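Local structure of nodulation fucosyltransferase NodZ (Bradyrhizobium sp., 2HHC) at residues F80-P86 / S121-V127. The protein is a bacterial nodulation protein of the fucosyltransferase type, with a fold of the GT-B class. Numbering follows the deposited sequence. Where two conformers were deposited one is given.
Sequences FPGPFFP and SEANTIV
Thr125 reaches Pro81 through its hydroxyl, at the point where the loop leading into strand 84-85 runs beside the start of strand 125-128. Followed outward, CB of Thr125 lies 3.2 Å from Pro81 O and 3.7 Å from CD1 of the Phe84 ring, the Phe84 and Thr125 side chains lying side by side and pointing the same way. There the side chain forks. Its methyl, CG2, touches both CD1 of the Phe84 ring and CB of Phe80, which lie in directions about a right angle apart, whereas OG1, placed beside its own backbone N by a chi1 of -64°, donates a 2.7 Å hydrogen bond to Pro81 O. Next door, ND2 of Asn124 binds Gly82 O at 2.9 Å; Gly82 O lies close to the amide plane of Asn124, although ND2 itself sits above the plane of that carbonyl. Pro83, which follows a cis peptide bond, turns its O to the backbone N of Asn124 at 2.8 Å and takes a weaker, longer bond from Thr125 N. Parallel pairing follows: Phe85 N donates to Thr125 O (3.2 Å) and Phe85 O accepts from Val127 N (2.7 Å). On the sheet face opposite Phe84 and Thr125, CB of Phe85 packs on CB of Ala123 and on CD1 of Ile126, and helix 101-116 covers this side through Leu114 and Leu111. That helix links the two parallel strands in a beta-alpha-beta unit, with 84-85 at the sheet edge. Three consecutive carbonyls, from Pro81 to Pro83, thus accept hydrogen bonds from Asn124 and Thr125, extending the polar attachment of this short edge strand into the proline-rich loop before it.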
ATOM      1  N   PHE A  80      -7.247 -21.120  13.579  1.00 34.67           N
ATOM      2  CA  PHE A  80      -8.428 -20.306  13.346  1.00 34.20           C
ATOM      3  C   PHE A  80      -9.558 -21.224  12.895  1.00 34.48           C
ATOM      4  O   PHE A  80      -9.344 -22.055  12.054  1.00 36.84           O
ATOM      5  CB  PHE A  80      -8.122 -19.139  12.357  1.00 35.99           C
ATOM      6  CG  PHE A  80      -7.100 -18.156  12.924  1.00 33.61           C
ATOM      7  CD1 PHE A  80      -7.371 -17.415  14.038  1.00 35.79           C
ATOM      8  CD2 PHE A  80      -5.811 -18.039  12.348  1.00 37.34           C
ATOM      9  CE1 PHE A  80      -6.409 -16.562  14.630  1.00 37.09           C
ATOM     10  CE2 PHE A  80      -4.871 -17.190  12.952  1.00 35.28           C
ATOM     11  CZ  PHE A  80      -5.179 -16.463  14.054  1.00 36.15           C
ATOM     12  N   PRO A  81     -10.763 -21.101  13.500  1.00 32.02           N
ATOM     13  CA  PRO A  81     -11.832 -22.044  13.345  1.00 32.15           C
ATOM     14  C   PRO A  81     -12.596 -22.022  12.023  1.00 32.26           C
ATOM     15  O   PRO A  81     -12.942 -20.960  11.521  1.00 31.00           O
ATOM     16  CB  PRO A  81     -12.754 -21.684  14.509  1.00 32.48           C
ATOM     17  CG  PRO A  81     -12.591 -20.309  14.690  1.00 33.10           C
ATOM     18  CD  PRO A  81     -11.132 -20.055  14.471  1.00 32.42           C
ATOM     19  N   GLY A  82     -12.931 -23.210  11.536  1.00 31.17           N
ATOM     20  CA  GLY A  82     -13.838 -23.337  10.445  1.00 31.10           C
ATOM     21  C   GLY A  82     -15.262 -23.307  10.956  1.00 31.41           C
ATOM     22  O   GLY A  82     -15.500 -23.312  12.178  1.00 30.24           O
ATOM     23  N   PRO A  83     -16.220 -23.368  10.033  1.00 31.18           N
ATOM     24  CA  PRO A  83     -15.969 -23.397   8.600  1.00 31.46           C
ATOM     25  C   PRO A  83     -15.397 -22.105   8.087  1.00 30.81           C
ATOM     26  O   PRO A  83     -15.530 -21.038   8.748  1.00 30.74           O
ATOM     27  CB  PRO A  83     -17.338 -23.640   7.972  1.00 32.01           C
ATOM     28  CG  PRO A  83     -18.286 -23.832   9.056  1.00 33.21           C
ATOM     29  CD  PRO A  83     -17.647 -23.504  10.382  1.00 31.83           C
ATOM     30  N   PHE A  84     -14.842 -22.176   6.877  1.00 30.31           N
ATOM     31  CA  PHE A  84     -14.175 -21.050   6.244  1.00 30.46           C
ATOM     32  C   PHE A  84     -14.962 -20.494   5.054  1.00 30.30           C
ATOM     33  O   PHE A  84     -15.737 -21.165   4.408  1.00 29.25           O
ATOM     34  CB  PHE A  84     -12.767 -21.484   5.781  1.00 31.12           C
ATOM     35  CG  PHE A  84     -11.914 -22.049   6.904  1.00 28.35           C
ATOM     36  CD1 PHE A  84     -11.224 -21.220   7.781  1.00 29.20           C
ATOM     37  CD2 PHE A  84     -11.908 -23.395   7.158  1.00 29.63           C
ATOM     38  CE1 PHE A  84     -10.540 -21.756   8.840  1.00 30.26           C
ATOM     39  CE2 PHE A  84     -11.216 -23.909   8.238  1.00 30.45           C
ATOM     40  CZ  PHE A  84     -10.549 -23.127   9.049  1.00 31.99           C
ATOM     41  N   PHE A  85     -14.718 -19.224   4.771  1.00 31.19           N
ATOM     42  CA  PHE A  85     -15.148 -18.562   3.545  1.00 30.39           C
ATOM     43  C   PHE A  85     -13.926 -17.766   3.055  1.00 31.02           C
ATOM     44  O   PHE A  85     -13.253 -17.112   3.846  1.00 30.86           O
ATOM     45  CB  PHE A  85     -16.287 -17.577   3.832  1.00 32.00           C
ATOM     46  CG  PHE A  85     -16.848 -16.930   2.596  1.00 30.17           C
ATOM     47  CD1 PHE A  85     -16.229 -15.819   2.034  1.00 31.25           C
ATOM     48  CD2 PHE A  85     -17.934 -17.451   1.968  1.00 33.71           C
ATOM     49  CE1 PHE A  85     -16.723 -15.257   0.856  1.00 31.73           C
ATOM     50  CE2 PHE A  85     -18.436 -16.868   0.814  1.00 33.60           C
ATOM     51  CZ  PHE A  85     -17.835 -15.774   0.280  1.00 32.68           C
ATOM     52  N   PRO A  86     -13.640 -17.735   1.753  1.00 29.47           N
ATOM     53  CA  PRO A  86     -14.343 -18.458   0.678  1.00 30.73           C
ATOM     54  C   PRO A  86     -14.297 -19.987   0.841  1.00 31.14           C
ATOM     55  O   PRO A  86     -13.499 -20.530   1.605  1.00 30.96           O
ATOM     56  CB  PRO A  86     -13.565 -18.014  -0.559  1.00 30.33           C
ATOM     57  CG  PRO A  86     -13.023 -16.682  -0.216  1.00 31.45           C
ATOM     58  CD  PRO A  86     -12.595 -16.853   1.215  1.00 31.43           C
ATOM     59  N   SER A 121     -21.629 -13.726   6.890  1.00 32.51           N
ATOM     60  CA  SER A 121     -21.353 -15.106   6.587  1.00 32.98           C
ATOM     61  C   SER A 121     -21.512 -15.978   7.839  1.00 33.07           C
ATOM     62  O   SER A 121     -21.128 -15.581   8.929  1.00 33.29           O
ATOM     63  CB  SER A 121     -19.928 -15.284   6.030  1.00 33.57           C
ATOM     64  OG  SER A 121     -19.653 -16.636   5.800  1.00 33.83           O
ATOM     65  N   GLU A 122     -22.009 -17.194   7.667  1.00 32.15           N
ATOM     66  CA  GLU A 122     -21.975 -18.181   8.751  1.00 33.27           C
ATOM     67  C   GLU A 122     -20.570 -18.741   9.032  1.00 32.16           C
ATOM     68  O   GLU A 122     -20.364 -19.345  10.066  1.00 32.38           O
ATOM     69  CB  GLU A 122     -22.979 -19.319   8.496  0.50 33.67           C
ATOM     70  CG  GLU A 122     -24.423 -18.856   8.572  0.50 35.29           C
ATOM     71  CD  GLU A 122     -24.707 -18.112   9.864  0.50 38.53           C
ATOM     72  OE1 GLU A 122     -24.654 -18.759  10.926  0.50 39.95           O
ATOM     73  OE2 GLU A 122     -24.944 -16.882   9.819  0.50 41.35           O
ATOM     74  N   ALA A 123     -19.608 -18.594   8.117  1.00 32.49           N
ATOM     75  CA  ALA A 123     -18.259 -19.041   8.369  1.00 31.45           C
ATOM     76  C   ALA A 123     -17.657 -18.391   9.592  1.00 30.75           C
ATOM     77  O   ALA A 123     -17.867 -17.201   9.842  1.00 31.94           O
ATOM     78  CB  ALA A 123     -17.378 -18.778   7.150  1.00 32.12           C
ATOM     79  N   ASN A 124     -16.924 -19.172  10.373  1.00 29.37           N
ATOM     80  CA  ASN A 124     -16.296 -18.653  11.567  1.00 29.60           C
ATOM     81  C   ASN A 124     -15.014 -17.875  11.284  1.00 29.32           C
ATOM     82  O   ASN A 124     -14.624 -17.021  12.084  1.00 29.98           O
ATOM     83  CB  ASN A 124     -16.050 -19.758  12.600  1.00 28.60           C
ATOM     84  CG  ASN A 124     -17.327 -20.255  13.186  1.00 29.22           C
ATOM     85  OD1 ASN A 124     -18.211 -19.461  13.476  1.00 29.26           O
ATOM     86  ND2 ASN A 124     -17.450 -21.556  13.357  1.00 32.99           N
ATOM     87  N   THR A 125     -14.350 -18.189  10.172  1.00 29.18           N
ATOM     88  CA  THR A 125     -13.140 -17.475   9.720  1.00 29.12           C
ATOM     89  C   THR A 125     -13.279 -17.116   8.257  1.00 29.95           C
ATOM     90  O   THR A 125     -13.501 -18.004   7.418  1.00 29.51           O
ATOM     91  CB  THR A 125     -11.884 -18.335   9.967  1.00 29.88           C
ATOM     92  OG1 THR A 125     -11.708 -18.549  11.371  1.00 31.10           O
ATOM     93  CG2 THR A 125     -10.598 -17.654   9.442  1.00 30.07           C
ATOM     94  N   ILE A 126     -13.157 -15.820   7.949  1.00 29.63           N
ATOM     95  CA  ILE A 126     -13.090 -15.320   6.564  1.00 29.05           C
ATOM     96  C   ILE A 126     -11.620 -15.233   6.213  1.00 30.42           C
ATOM     97  O   ILE A 126     -10.877 -14.511   6.893  1.00 31.49           O
ATOM     98  CB  ILE A 126     -13.728 -13.936   6.440  1.00 29.96           C
ATOM     99  CG1 ILE A 126     -15.136 -13.896   7.081  1.00 31.72           C
ATOM    100  CG2 ILE A 126     -13.753 -13.474   4.994  1.00 30.81           C
ATOM    101  CD1 ILE A 126     -16.097 -14.875   6.649  1.00 30.95           C
ATOM    102  N   VAL A 127     -11.193 -15.885   5.141  1.00 30.29           N
ATOM    103  CA  VAL A 127      -9.779 -15.811   4.755  1.00 29.82           C
ATOM    104  C   VAL A 127      -9.696 -14.921   3.535  1.00 30.18           C
ATOM    105  O   VAL A 127     -10.228 -15.256   2.461  1.00 31.52           O
ATOM    106  CB  VAL A 127      -9.164 -17.199   4.422  1.00 31.29           C
ATOM    107  CG1 VAL A 127      -7.640 -17.017   4.106  1.00 31.96           C
ATOM    108  CG2 VAL A 127      -9.423 -18.157   5.539  1.00 31.28           C
TER